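Local coordinates for protein alginate lyase (Aplysia kurodai, PDB 5GMT) that acts as a polysaccharide lyase of family 14 that probably cleaves the glycosidic bonds of alginate, with specificity toward polymannuronate, at residues T30-F35 against A77-R82; P156-S161 against H228-N233; R185-K190 against E217-Q222. One frame throughout, in Å; residues are numbered along the deposited sequence.

Contact 1 of 3, residues T30-F35 against A77-R82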
loop_
_atom_site.group_PDB
_atom_site.type_symbol
_atom_site.label_atom_id
_atom_site.label_comp_id
_atom_site.label_asym_id
_atom_site.label_seq_id
_atom_site.Cartn_x
_atom_site.Cartn_y
_atom_site.Cartn_z
ATOM N N THR A 30 -7.306 10.958 -17.213
ATOM C CA THR A 30 -7.495 12.256 -16.597
ATOM C C THR A 30 -7.766 12.115 -15.096
ATOM O O THR A 30 -7.272 12.906 -14.292
ATOM C CB THR A 30 -8.633 13.033 -17.285
ATOM O OG1 THR A 30 -8.300 13.210 -18.670
ATOM C CG2 THR A 30 -8.807 14.400 -16.639
ATOM N N ILE A 31 -8.539 11.100 -14.718
ATOM C CA ILE A 31 -8.777 10.827 -13.297
ATOM C C ILE A 31 -7.450 10.696 -12.551
ATOM O O ILE A 31 -7.276 11.247 -11.461
ATOM C CB ILE A 31 -9.616 9.546 -13.100
ATOM C CG1 ILE A 31 -11.025 9.755 -13.679
ATOM C CG2 ILE A 31 -9.684 9.148 -11.621
ATOM C CD1 ILE A 31 -11.875 8.507 -13.711
ATOM N N LEU A 32 -6.506 9.995 -13.165
ATOM C CA LEU A 32 -5.237 9.686 -12.508
ATOM C C LEU A 32 -4.151 10.718 -12.801
ATOM O O LEU A 32 -2.991 10.505 -12.450
ATOM C CB LEU A 32 -4.740 8.305 -12.944
ATOM C CG LEU A 32 -5.671 7.132 -12.694
ATOM C CD1 LEU A 32 -5.000 5.842 -13.168
ATOM C CD2 LEU A 32 -6.016 7.075 -11.210
ATOM N N GLY A 33 -4.530 11.832 -13.427
ATOM C CA GLY A 33 -3.552 12.798 -13.906
ATOM C C GLY A 33 -2.510 13.253 -12.898
ATOM O O GLY A 33 -1.310 13.256 -13.197
ATOM N N HIS A 34 -2.950 13.624 -11.699
ATOM C CA HIS A 34 -2.022 14.165 -10.713
ATOM C C HIS A 34 -1.241 13.082 -9.961
ATOM O O HIS A 34 -0.427 13.411 -9.107
ATOM C CB HIS A 34 -2.748 15.066 -9.713
ATOM C CG HIS A 34 -1.827 15.874 -8.846
ATOM N ND1 HIS A 34 -0.896 16.752 -9.365
ATOM C CD2 HIS A 34 -1.687 15.930 -7.499
ATOM C CE1 HIS A 34 -0.223 17.311 -8.374
ATOM N NE2 HIS A 34 -0.681 16.829 -7.232
ATOM N N PHE A 35 -1.450 11.807 -10.295
ATOM C CA PHE A 35 -0.592 10.747 -9.762
ATOM C C PHE A 35 0.650 10.586 -10.635
ATOM O O PHE A 35 1.587 9.876 -10.273
ATOM C CB PHE A 35 -1.313 9.391 -9.703
ATOM C CG PHE A 35 -2.441 9.317 -8.708
ATOM C CD1 PHE A 35 -2.189 9.106 -7.359
ATOM C CD2 PHE A 35 -3.762 9.408 -9.135
ATOM C CE1 PHE A 35 -3.238 9.013 -6.447
ATOM C CE2 PHE A 35 -4.819 9.311 -8.233
ATOM C CZ PHE A 35 -4.560 9.115 -6.889
ATOM N N ALA A 77 -7.655 -2.261 -9.034
ATOM C CA ALA A 77 -6.745 -1.473 -9.865
ATOM C C ALA A 77 -5.361 -1.327 -9.246
ATOM O O ALA A 77 -5.163 -1.580 -8.052
ATOM C CB ALA A 77 -7.342 -0.106 -10.128
ATOM N N GLY A 78 -4.398 -0.919 -10.065
ATOM C CA GLY A 78 -3.035 -0.805 -9.583
ATOM C C GLY A 78 -2.207 0.106 -10.453
ATOM O O GLY A 78 -2.440 0.202 -11.665
ATOM N N PHE A 79 -1.258 0.795 -9.829
ATOM C CA PHE A 79 -0.250 1.566 -10.568
ATOM C C PHE A 79 0.828 2.005 -9.606
ATOM O O PHE A 79 0.566 2.186 -8.430
ATOM C CB PHE A 79 -0.863 2.796 -11.286
ATOM C CG PHE A 79 -1.600 3.756 -10.370
ATOM C CD1 PHE A 79 -0.913 4.754 -9.685
ATOM C CD2 PHE A 79 -2.985 3.674 -10.216
ATOM C CE1 PHE A 79 -1.585 5.643 -8.849
ATOM C CE2 PHE A 79 -3.669 4.559 -9.386
ATOM C CZ PHE A 79 -2.969 5.550 -8.701
ATOM N N TYR A 80 2.046 2.183 -10.107
ATOM C CA TYR A 80 3.067 2.833 -9.308
ATOM C C TYR A 80 3.078 4.315 -9.656
ATOM O O TYR A 80 2.983 4.682 -10.828
ATOM C CB TYR A 80 4.444 2.234 -9.565
ATOM C CG TYR A 80 4.645 0.802 -9.122
ATOM C CD1 TYR A 80 5.227 0.513 -7.896
ATOM C CD2 TYR A 80 4.310 -0.261 -9.958
ATOM C CE1 TYR A 80 5.457 -0.802 -7.493
ATOM C CE2 TYR A 80 4.532 -1.583 -9.566
ATOM C CZ TYR A 80 5.121 -1.841 -8.333
ATOM O OH TYR A 80 5.346 -3.139 -7.913
ATOM N N SER A 81 3.193 5.155 -8.636
ATOM C CA SER A 81 3.196 6.604 -8.803
ATOM C C SER A 81 4.505 7.197 -8.289
ATOM O O SER A 81 4.879 6.963 -7.137
ATOM C CB SER A 81 2.002 7.212 -8.056
ATOM O OG SER A 81 2.102 8.620 -7.945
ATOM N N ARG A 82 5.206 7.947 -9.141
ATOM C CA ARG A 82 6.449 8.597 -8.745
ATOM C C ARG A 82 6.403 10.089 -9.058
ATOM O O ARG A 82 6.969 10.539 -10.055
ATOM C CB ARG A 82 7.642 7.947 -9.445
ATOM C CG ARG A 82 7.831 6.482 -9.098
ATOM C CD ARG A 82 8.958 5.872 -9.914
ATOM N NE ARG A 82 10.237 6.543 -9.675
ATOM C CZ ARG A 82 11.394 6.109 -10.161
ATOM N NH1 ARG A 82 11.422 4.998 -10.892
ATOM N NH2 ARG A 82 12.518 6.766 -9.910
#

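Contact 2 of 3, residues P156-S161 against H228-N233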
loop_
_atom_site.group_PDB
_atom_site.type_symbol
_atom_site.label_atom_id
_atom_site.label_comp_id
_atom_site.label_asym_id
_atom_site.label_seq_id
_atom_site.Cartn_x
_atom_site.Cartn_y
_atom_site.Cartn_z
ATOM N N PRO A 156 13.980 -8.065 1.152
ATOM C CA PRO A 156 15.039 -9.060 0.907
ATOM C C PRO A 156 14.971 -10.289 1.824
ATOM O O PRO A 156 14.481 -10.229 2.948
ATOM C CB PRO A 156 16.322 -8.264 1.160
ATOM C CG PRO A 156 15.960 -6.867 0.766
ATOM C CD PRO A 156 14.510 -6.689 1.184
ATOM N N THR A 157 15.475 -11.419 1.338
ATOM C CA THR A 157 15.402 -12.635 2.134
ATOM C C THR A 157 16.327 -12.605 3.352
ATOM O O THR A 157 16.113 -13.342 4.303
ATOM C CB THR A 157 15.730 -13.883 1.281
ATOM O OG1 THR A 157 17.069 -13.795 0.795
ATOM C CG2 THR A 157 14.782 -13.972 0.094
ATOM N N ASN A 158 17.348 -11.752 3.338
ATOM C CA ASN A 158 18.294 -11.747 4.454
ATOM C C ASN A 158 17.863 -10.795 5.582
ATOM O O ASN A 158 18.468 -9.754 5.817
ATOM C CB ASN A 158 19.716 -11.413 3.970
ATOM C CG ASN A 158 19.821 -10.059 3.305
ATOM O OD1 ASN A 158 18.934 -9.642 2.567
ATOM N ND2 ASN A 158 20.932 -9.361 3.556
ATOM N N GLN A 159 16.816 -11.179 6.297
ATOM C CA GLN A 159 16.368 -10.399 7.437
ATOM C C GLN A 159 17.165 -10.803 8.671
ATOM O O GLN A 159 17.990 -11.712 8.609
ATOM C CB GLN A 159 14.867 -10.601 7.664
ATOM C CG GLN A 159 14.018 -10.132 6.502
ATOM C CD GLN A 159 14.156 -8.634 6.242
ATOM O OE1 GLN A 159 14.155 -7.822 7.173
ATOM N NE2 GLN A 159 14.280 -8.267 4.979
ATOM N N GLU A 160 16.913 -10.134 9.790
ATOM C CA GLU A 160 17.640 -10.405 11.031
ATOM C C GLU A 160 17.441 -11.841 11.494
ATOM O O GLU A 160 16.460 -12.486 11.124
ATOM C CB GLU A 160 17.188 -9.444 12.129
ATOM C CG GLU A 160 15.710 -9.569 12.457
ATOM C CD GLU A 160 15.317 -8.860 13.738
ATOM O OE1 GLU A 160 16.192 -8.246 14.394
ATOM O OE2 GLU A 160 14.126 -8.922 14.090
ATOM N N SER A 161 18.376 -12.350 12.297
ATOM C CA SER A 161 18.218 -13.695 12.840
ATOM C C SER A 161 16.887 -13.826 13.586
ATOM O O SER A 161 16.483 -12.921 14.317
ATOM C CB SER A 161 19.383 -14.051 13.769
ATOM O OG SER A 161 20.606 -14.012 13.063
ATOM N N HIS A 228 13.449 -3.210 13.076
ATOM C CA HIS A 228 14.502 -4.154 12.725
ATOM C C HIS A 228 14.255 -4.839 11.386
ATOM O O HIS A 228 14.307 -6.073 11.278
ATOM C CB HIS A 228 14.657 -5.170 13.848
ATOM C CG HIS A 228 15.004 -4.538 15.160
ATOM N ND1 HIS A 228 14.546 -5.016 16.366
ATOM C CD2 HIS A 228 15.740 -3.434 15.449
ATOM C CE1 HIS A 228 15.000 -4.249 17.346
ATOM N NE2 HIS A 228 15.728 -3.284 16.817
ATOM N N LEU A 229 14.002 -4.017 10.368
ATOM C CA LEU A 229 13.785 -4.482 9.003
ATOM C C LEU A 229 14.942 -4.157 8.076
ATOM O O LEU A 229 15.615 -3.140 8.241
ATOM C CB LEU A 229 12.529 -3.845 8.411
ATOM C CG LEU A 229 11.215 -4.134 9.124
ATOM C CD1 LEU A 229 10.072 -3.518 8.310
ATOM C CD2 LEU A 229 11.001 -5.630 9.349
ATOM N N ARG A 230 15.151 -5.026 7.095
ATOM C CA ARG A 230 16.049 -4.740 5.989
ATOM C C ARG A 230 15.224 -4.571 4.713
ATOM O O ARG A 230 14.454 -5.470 4.354
ATOM C CB ARG A 230 17.070 -5.872 5.819
ATOM C CG ARG A 230 17.857 -5.768 4.542
ATOM C CD ARG A 230 19.030 -6.711 4.545
ATOM N NE ARG A 230 20.091 -6.237 5.420
ATOM C CZ ARG A 230 20.690 -6.975 6.349
ATOM N NH1 ARG A 230 20.343 -8.235 6.535
ATOM N NH2 ARG A 230 21.654 -6.449 7.088
ATOM N N MET A 231 15.356 -3.416 4.056
ATOM C CA MET A 231 14.661 -3.159 2.799
ATOM C C MET A 231 15.608 -3.250 1.608
ATOM O O MET A 231 15.192 -3.538 0.486
ATOM C CB MET A 231 14.001 -1.777 2.802
ATOM C CG MET A 231 12.811 -1.641 3.737
ATOM S SD MET A 231 13.354 -1.376 5.432
ATOM C CE MET A 231 11.889 -0.569 6.113
ATOM N N ARG A 232 16.886 -2.982 1.851
ATOM C CA ARG A 232 17.838 -2.905 0.749
ATOM C C ARG A 232 19.208 -3.458 1.152
ATOM O O ARG A 232 19.561 -3.467 2.335
ATOM C CB ARG A 232 17.970 -1.460 0.281
ATOM C CG ARG A 232 18.384 -0.535 1.408
ATOM C CD ARG A 232 18.688 0.874 0.942
ATOM N NE ARG A 232 19.182 1.683 2.052
ATOM C CZ ARG A 232 19.770 2.863 1.914
ATOM N NH1 ARG A 232 19.955 3.383 0.707
ATOM N NH2 ARG A 232 20.194 3.516 2.990
ATOM N N ASN A 233 19.968 -3.922 0.164
ATOM C CA ASN A 233 21.331 -4.402 0.421
ATOM C C ASN A 233 22.379 -3.569 -0.282
ATOM O O ASN A 233 23.575 -3.849 -0.187
ATOM C CB ASN A 233 21.488 -5.867 0.009
ATOM C CG ASN A 233 20.879 -6.816 1.017
ATOM O OD1 ASN A 233 21.338 -6.903 2.160
ATOM N ND2 ASN A 233 19.845 -7.535 0.603
HETATM O O HOH W 1 14.926 -7.986 9.646
HETATM O O HOH W 2 13.498 -7.482 16.337
#

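Contact 3 of 3, residues R185-K190 against E217-Q222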
loop_
_atom_site.group_PDB
_atom_site.type_symbol
_atom_site.label_atom_id
_atom_site.label_comp_id
_atom_site.label_asym_id
_atom_site.label_seq_id
_atom_site.Cartn_x
_atom_site.Cartn_y
_atom_site.Cartn_z
ATOM N N ARG A 185 -7.261 -2.572 12.493
ATOM C CA ARG A 185 -8.370 -3.234 11.827
ATOM C C ARG A 185 -9.187 -2.213 11.058
ATOM O O ARG A 185 -9.312 -1.063 11.474
ATOM C CB ARG A 185 -9.259 -3.984 12.837
ATOM C CG ARG A 185 -10.457 -4.719 12.200
ATOM C CD ARG A 185 -11.275 -5.551 13.201
ATOM N NE ARG A 185 -10.732 -6.898 13.379
ATOM C CZ ARG A 185 -11.388 -7.916 13.938
ATOM N NH1 ARG A 185 -12.630 -7.761 14.380
ATOM N NH2 ARG A 185 -10.798 -9.098 14.053
ATOM N N PHE A 186 -9.720 -2.649 9.927
ATOM C CA PHE A 186 -10.560 -1.819 9.087
ATOM C C PHE A 186 -12.023 -2.124 9.351
ATOM O O PHE A 186 -12.391 -3.279 9.571
ATOM C CB PHE A 186 -10.211 -2.044 7.621
ATOM C CG PHE A 186 -8.770 -1.786 7.313
ATOM C CD1 PHE A 186 -8.260 -0.494 7.367
ATOM C CD2 PHE A 186 -7.925 -2.824 6.974
ATOM C CE1 PHE A 186 -6.920 -0.244 7.084
ATOM C CE2 PHE A 186 -6.589 -2.580 6.694
ATOM C CZ PHE A 186 -6.086 -1.295 6.752
ATOM N N MET A 187 -12.849 -1.081 9.327
ATOM C CA MET A 187 -14.274 -1.216 9.617
ATOM C C MET A 187 -15.125 -0.914 8.399
ATOM O O MET A 187 -14.891 0.069 7.700
ATOM C CB MET A 187 -14.673 -0.285 10.763
ATOM C CG MET A 187 -13.855 -0.487 12.021
ATOM S SD MET A 187 -14.452 0.533 13.381
ATOM C CE MET A 187 -16.030 -0.242 13.716
ATOM N N ASN A 188 -16.114 -1.765 8.152
ATOM C CA ASN A 188 -17.074 -1.528 7.081
ATOM C C ASN A 188 -17.803 -0.194 7.234
ATOM O O ASN A 188 -18.087 0.247 8.352
ATOM C CB ASN A 188 -18.081 -2.677 7.035
ATOM C CG ASN A 188 -18.993 -2.609 5.830
ATOM O OD1 ASN A 188 -18.666 -1.985 4.822
ATOM N ND2 ASN A 188 -20.139 -3.274 5.922
ATOM N N ASN A 189 -18.068 0.450 6.098
ATOM C CA ASN A 189 -18.879 1.668 6.016
ATOM C C ASN A 189 -18.341 2.831 6.836
ATOM O O ASN A 189 -19.106 3.622 7.407
ATOM C CB ASN A 189 -20.325 1.348 6.422
ATOM C CG ASN A 189 -20.966 0.316 5.501
ATOM O OD1 ASN A 189 -20.760 0.345 4.285
ATOM N ND2 ASN A 189 -21.715 -0.621 6.081
ATOM N N LYS A 190 -17.015 2.951 6.873
ATOM C CA LYS A 190 -16.366 4.054 7.566
ATOM C C LYS A 190 -15.172 4.581 6.785
ATOM O O LYS A 190 -14.533 3.829 6.054
ATOM C CB LYS A 190 -15.892 3.610 8.947
ATOM C CG LYS A 190 -16.978 3.547 10.008
ATOM C CD LYS A 190 -16.333 3.322 11.372
ATOM C CE LYS A 190 -17.330 3.516 12.507
ATOM N NZ LYS A 190 -17.806 4.923 12.573
ATOM N N GLU A 217 -13.139 6.629 11.502
ATOM C CA GLU A 217 -13.755 7.832 12.034
ATOM C C GLU A 217 -14.572 7.463 13.266
ATOM O O GLU A 217 -15.257 6.440 13.289
ATOM C CB GLU A 217 -14.605 8.539 10.973
ATOM C CG GLU A 217 -15.649 7.684 10.328
ATOM C CD GLU A 217 -16.400 8.428 9.239
ATOM O OE1 GLU A 217 -16.697 7.798 8.201
ATOM O OE2 GLU A 217 -16.695 9.636 9.423
ATOM N N GLY A 218 -14.428 8.264 14.314
ATOM C CA GLY A 218 -15.112 8.001 15.563
ATOM C C GLY A 218 -14.339 7.156 16.552
ATOM O O GLY A 218 -14.733 7.043 17.714
ATOM N N HIS A 219 -13.229 6.572 16.116
ATOM C CA HIS A 219 -12.520 5.612 16.956
ATOM C C HIS A 219 -11.086 6.031 17.218
ATOM O O HIS A 219 -10.556 6.930 16.568
ATOM C CB HIS A 219 -12.555 4.218 16.320
ATOM C CG HIS A 219 -13.918 3.600 16.319
ATOM N ND1 HIS A 219 -14.298 2.634 17.225
ATOM C CD2 HIS A 219 -15.005 3.840 15.547
ATOM C CE1 HIS A 219 -15.556 2.295 17.002
ATOM N NE2 HIS A 219 -16.006 3.011 15.987
ATOM N N SER A 220 -10.476 5.387 18.206
ATOM C CA SER A 220 -9.095 5.671 18.552
ATOM C C SER A 220 -8.156 5.175 17.467
ATOM O O SER A 220 -8.405 4.156 16.816
ATOM C CB SER A 220 -8.728 5.032 19.893
ATOM O OG SER A 220 -9.333 5.738 20.963
ATOM N N GLN A 221 -7.090 5.936 17.277
ATOM C CA GLN A 221 -5.989 5.557 16.417
ATOM C C GLN A 221 -5.371 4.251 16.901
ATOM O O GLN A 221 -5.180 4.069 18.101
ATOM C CB GLN A 221 -4.956 6.671 16.412
ATOM C CG GLN A 221 -3.913 6.578 15.348
ATOM C CD GLN A 221 -2.906 7.697 15.481
ATOM O OE1 GLN A 221 -2.403 7.963 16.566
ATOM N NE2 GLN A 221 -2.626 8.368 14.383
ATOM N N GLN A 222 -5.086 3.335 15.980
ATOM C CA GLN A 222 -4.281 2.163 16.319
ATOM C C GLN A 222 -3.009 2.159 15.479
ATOM O O GLN A 222 -3.070 2.277 14.257
ATOM C CB GLN A 222 -5.073 0.868 16.113
ATOM C CG GLN A 222 -6.132 0.652 17.196
ATOM C CD GLN A 222 -6.656 -0.768 17.261
ATOM O OE1 GLN A 222 -7.053 -1.349 16.250
ATOM N NE2 GLN A 222 -6.663 -1.336 18.463
HETATM O O HOH W 3 -7.867 0.642 13.766
#

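Contact 1 of 3, residues T30-F35 against A77-R82
Phe79 drives the CE1-CZ edge of its ring into the face of Phe35, a T-shaped (edge-to-face) pair whose centroids lie 5.0 Å apart with the planes at 60°. Phe79 CZ stands above the centre of the Phe35 ring, and Phe79 CE1 reaches Phe35 CG at 3.8 Å, near the root of the ring. The two side chains meet at about a right angle. Phe79 holds CG between its backbone N and carbonyl carbon (chi1 57°), which swings the ring off the strand toward residues 30-35. On the other side of the ring tip, Leu32 adds a methyl: its CD2 lies 3.9 Å from Phe79 CE2, an oblique approach. Beside this apolar cluster sits one polar link. Ser81 OG donates to Phe35 O at 2.7 Å, in the carbonyl plane and on a lone pair (C=O...donor angle 132°), so the carbonyl of the buried Phe35 is met by a strand hydroxyl. With an alanine here instead of Phe35, the edge of Phe79 would probably lose the face it packs on and a gap would open between the two β-sheets. Phe35 also packs edge-to-face with Phe268 and touches Leu59, both on the sheet opposite that of strand 76-81, while Phe79 stacks on Phe244 of the neighbouring strand. Residues 30-35 thus form part of the link that passes from strand 14-19 of one sheet to strand 38-42 of the other, with aromatic rings plugged into the core of a concanavalin-like β-sandwich.

Contact 2 of 3, residues P156-S161 against H228-N233
Gln159 grips the backbone of Arg230 with both ends of its side-chain amide. Gln159 OE1 accepts from Arg230 N at 3.0 Å, and Gln159 NE2 donates to Arg230 O at 2.9 Å in a nearly straight bond (176°); both bonds lie in the plane of their carbonyl, on a lone pair. The other hydrogen of NE2 goes to Pro156 O in the same loop, which fixes the rotation of the amide and leaves both of its N-H groups used. One residue earlier in the loop, Asn158 meets Asn233 from the opposite direction, and the two exchange hydrogen bonds between their side-chain amides, Asn158 ND2 to Asn233 OD1 at 2.9 Å and Asn233 ND2 to Asn158 OD1 at 3.0 Å, with their planes turned 34° apart. The carbonyl O of Asn158, the central residue of an inverse gamma turn, accepts from Arg230 NH1 close to the guanidinium plane; the separation is so short that its exact value is doubtful. The Arg230 chain, bent at chi3 (-74°), carries its guanidinium there. The partner segment leaves strand 222-229 through a G1 beta bulge, His228 and Leu229 both facing Gly208, so the loop after strand 149-154 of one sheet of the sandwich is clamped to the end of a strand of the other. Farther out, water takes over: one molecule joins Gln159 OE1, Glu160 N and His228 O, and a second lies between Glu160 OE2 and His228 ND1. Glu160 OE2 also forms a salt bridge with Arg166, and His228 NE2 bonds to Gly279 O. Glu160 OE1 packs 3.5 Å from His228 CB, and Pro156 turns CG and CD toward backbone carbonyls, CD 3.3 Å from Met231 O.

Contact 3 of 3, residues R185-K190 against E217-Q222
Met187 lays its sulfur over the face of His219, SD 4.0 Å from the ring centroid and only 13° off the ring normal, a Met-aromatic contact made almost squarely above the centre. The Lys190 side chain crosses that of His219 at about a right angle, with Lys190 CE 3.8 Å from His219 NE2. A bend about the CD-CE bond (chi4 -65°) turns Lys190 NZ to Glu217 O, to which it donates at 3.1 Å, 29° out of the carbonyl plane. The Glu217 carboxylate is not this ammonium group's mate: NZ and Glu217 OE1 stay 5.3 Å apart, and OE1 instead accepts from Trp191 N. Met187 and Lys190 are the end residues of a type II beta turn, which presents both to the histidine. The turn precedes strand 191-199, and its partner is the connection of the β-hairpin formed by strands 208-216 and 222-229, whose arms are bridged by the Cys213-Cys223 disulfide. Gly218, with a positive phi, takes a backbone shape in which a side chain would jam against the carbonyl before it. Toward Arg185 and Gln222 the contact slackens. Gln222 OE1 comes no closer than 4.0 Å to Arg185 N, and the two segments are joined there by a water with long bonds, 3.2 Å to Arg185 O and 3.3 Å to Gln222 OE1, while the Arg185 side chain leads away to a salt bridge with Asp148.

From the N terminus, contact 1 comes first: it closes a loop of 41 residues between 30-35 and 77-82 before either of the others opens. Contact 2 then spans a longer stretch, from 156-161 to 228-233, and the whole of contact 3, 185-190 with 217-222, falls within that span; no two contacts cross. Contacts 1 and 2 join elements of the two sheets of the sandwich, contact 1 in the core beside strand 76-81 and contact 2 at the end of strand 222-229. Contact 3 belongs to a single sheet, where the turn entering strand 191-199 meets the hairpin connection between strands 208-216 and 222-229. Contacts 1 and 2 lie on opposite sides of the chain's centre, their own centres about 29 Å apart.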